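Local coordinates for protein prgH (PDB 4G2S) that probably helps build the basal body of the Salmonella type III secretion system, to which it contributes an FHA-type domain, at residues F30-S35 and F52-D57. Residues are numbered along the deposited sequence; the frame is centred on the assembly and turned at random.
Sequences FVVGQS and FFIPLD
The rings of F30 and F52 run alongside each other in the same direction from adjacent strands, their planes 35° apart. CE2 of F30 comes within 3.8 Å of CD2 of F52, and I54, two residues on from F52, reaches the same edge of the F30 ring, its CD1 3.7 Å from CD2 of F30. The I54 chain gets there because CG1 sits beside its own backbone N (chi1 -59°) and CD1 then extends onward. Further along the same face, CG1 of V32 packs 3.8 Å from CB of L56. This face is the inner one of an FHA-type beta sandwich: V9 and L11 of strand 7-11 and L100 of strand 100-106 close over it from the second sheet. The two strands themselves run parallel, as the ends of a beta-alpha-beta unit whose helix, 35-41, packs on the reverse face against V31 and F53. There F53 has CG anti to its backbone N (chi1 172°), which lays the ring forward along the strand until CZ comes 3.3 Å from the carbonyl O of G33. Backbone bonds tie the two strands together, V31 N to F52 O and I54 N to V31 O both at 2.8 Å, then G33 N to I54 O. The last of these bonds keeps the parallel pattern but not its geometry: L56 N comes to G33 O at 3.0 Å from above the carbonyl plane. Q34, at the N-cap position of the helix, stretches its side chain out so that NE2 donates to D57 O at 2.8 Å, in the plane of that carbonyl though bent at the hydrogen.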
loop_
_atom_site.group_PDB
_atom_site.type_symbol
_atom_site.label_atom_id
_atom_site.label_comp_id
_atom_site.label_asym_id
_atom_site.label_seq_id
_atom_site.Cartn_x
_atom_site.Cartn_y
_atom_site.Cartn_z
ATOM N N PHE A 30 -3.745 1.466 21.069
ATOM C CA PHE A 30 -3.516 2.626 20.262
ATOM C C PHE A 30 -2.009 2.823 20.134
ATOM O O PHE A 30 -1.305 3.123 21.091
ATOM C CB PHE A 30 -4.210 3.859 20.859
ATOM C CG PHE A 30 -5.693 3.756 20.804
ATOM C CD1 PHE A 30 -6.365 3.049 21.789
ATOM C CD2 PHE A 30 -6.391 4.232 19.737
ATOM C CE1 PHE A 30 -7.751 2.901 21.736
ATOM C CE2 PHE A 30 -7.808 4.104 19.671
ATOM C CZ PHE A 30 -8.462 3.439 20.677
ATOM N N VAL A 31 -1.512 2.702 18.904
ATOM C CA VAL A 31 -0.118 2.964 18.597
ATOM C C VAL A 31 -0.120 4.355 18.001
ATOM O O VAL A 31 -0.884 4.607 17.045
ATOM C CB VAL A 31 0.465 1.993 17.551
ATOM C CG1 VAL A 31 1.919 2.412 17.185
ATOM C CG2 VAL A 31 0.392 0.556 18.035
ATOM N N VAL A 32 0.694 5.247 18.597
ATOM C CA VAL A 32 0.686 6.655 18.336
ATOM C C VAL A 32 2.138 7.111 18.032
ATOM O O VAL A 32 3.071 7.020 18.860
ATOM C CB VAL A 32 0.175 7.478 19.515
ATOM C CG1 VAL A 32 -0.049 8.916 19.129
ATOM C CG2 VAL A 32 -1.083 6.941 20.152
ATOM N N GLY A 33 2.344 7.584 16.820
ATOM C CA GLY A 33 3.687 7.930 16.412
ATOM C C GLY A 33 3.858 8.239 14.940
ATOM O O GLY A 33 2.912 8.583 14.223
ATOM N N GLN A 34 5.103 8.142 14.501
ATOM C CA GLN A 34 5.491 8.503 13.131
ATOM C C GLN A 34 5.373 7.328 12.125
ATOM O O GLN A 34 4.786 6.253 12.433
ATOM C CB GLN A 34 6.903 9.069 13.163
ATOM C CG GLN A 34 7.157 10.178 14.179
ATOM C CD GLN A 34 8.536 10.790 13.996
ATOM O OE1 GLN A 34 9.304 10.340 13.150
ATOM N NE2 GLN A 34 8.862 11.809 14.797
ATOM N N SER A 35 5.907 7.552 10.917
ATOM C CA SER A 35 5.843 6.631 9.770
ATOM C C SER A 35 6.253 5.192 10.017
ATOM O O SER A 35 5.612 4.260 9.501
ATOM C CB SER A 35 6.785 7.145 8.659
ATOM O OG SER A 35 6.742 8.547 8.593
ATOM N N PHE A 52 -5.329 0.242 16.865
ATOM C CA PHE A 52 -5.432 1.402 15.945
ATOM C C PHE A 52 -4.125 2.194 15.865
ATOM O O PHE A 52 -3.416 2.296 16.862
ATOM C CB PHE A 52 -6.592 2.313 16.355
ATOM C CG PHE A 52 -7.965 1.573 16.321
ATOM C CD1 PHE A 52 -8.535 1.307 15.120
ATOM C CD2 PHE A 52 -8.610 1.142 17.477
ATOM C CE1 PHE A 52 -9.731 0.610 15.006
ATOM C CE2 PHE A 52 -9.850 0.505 17.414
ATOM C CZ PHE A 52 -10.398 0.198 16.163
ATOM N N PHE A 53 -3.796 2.735 14.699
ATOM C CA PHE A 53 -2.628 3.567 14.569
ATOM C C PHE A 53 -3.085 4.981 14.437
ATOM O O PHE A 53 -3.928 5.261 13.609
ATOM C CB PHE A 53 -1.792 3.262 13.313
ATOM C CG PHE A 53 -0.712 4.254 13.092
ATOM C CD1 PHE A 53 0.469 4.153 13.793
ATOM C CD2 PHE A 53 -0.895 5.335 12.208
ATOM C CE1 PHE A 53 1.468 5.085 13.593
ATOM C CE2 PHE A 53 0.095 6.271 12.015
ATOM C CZ PHE A 53 1.285 6.141 12.713
ATOM N N ILE A 54 -2.522 5.887 15.225
ATOM C CA ILE A 54 -2.773 7.307 15.141
ATOM C C ILE A 54 -1.444 7.997 14.827
ATOM O O ILE A 54 -0.488 7.812 15.555
ATOM C CB ILE A 54 -3.241 7.852 16.535
ATOM C CG1 ILE A 54 -4.499 7.103 16.936
ATOM C CG2 ILE A 54 -3.495 9.349 16.503
ATOM C CD1 ILE A 54 -4.972 7.393 18.342
ATOM N N PRO A 55 -1.388 8.813 13.764
ATOM C CA PRO A 55 -0.168 9.568 13.447
ATOM C C PRO A 55 0.001 10.807 14.333
ATOM O O PRO A 55 -0.977 11.513 14.638
ATOM C CB PRO A 55 -0.376 9.961 11.994
ATOM C CG PRO A 55 -1.831 10.149 11.867
ATOM C CD PRO A 55 -2.434 9.047 12.763
ATOM N N LEU A 56 1.196 10.980 14.856
ATOM C CA LEU A 56 1.524 12.161 15.647
ATOM C C LEU A 56 3.032 12.399 15.479
ATOM O O LEU A 56 3.843 11.508 15.704
ATOM C CB LEU A 56 1.141 11.972 17.115
ATOM C CG LEU A 56 1.008 13.248 17.944
ATOM C CD1 LEU A 56 -0.230 14.066 17.560
ATOM C CD2 LEU A 56 0.956 12.890 19.422
ATOM N N ASP A 57 3.397 13.592 15.044
ATOM C CA ASP A 57 4.809 13.827 14.645
ATOM C C ASP A 57 5.716 13.875 15.878
ATOM O O ASP A 57 6.855 13.465 15.807
ATOM C CB ASP A 57 4.940 15.081 13.781
ATOM C CG ASP A 57 4.227 16.286 14.373
ATOM O OD1 ASP A 57 3.580 16.124 15.444
ATOM O OD2 ASP A 57 4.307 17.382 13.759
#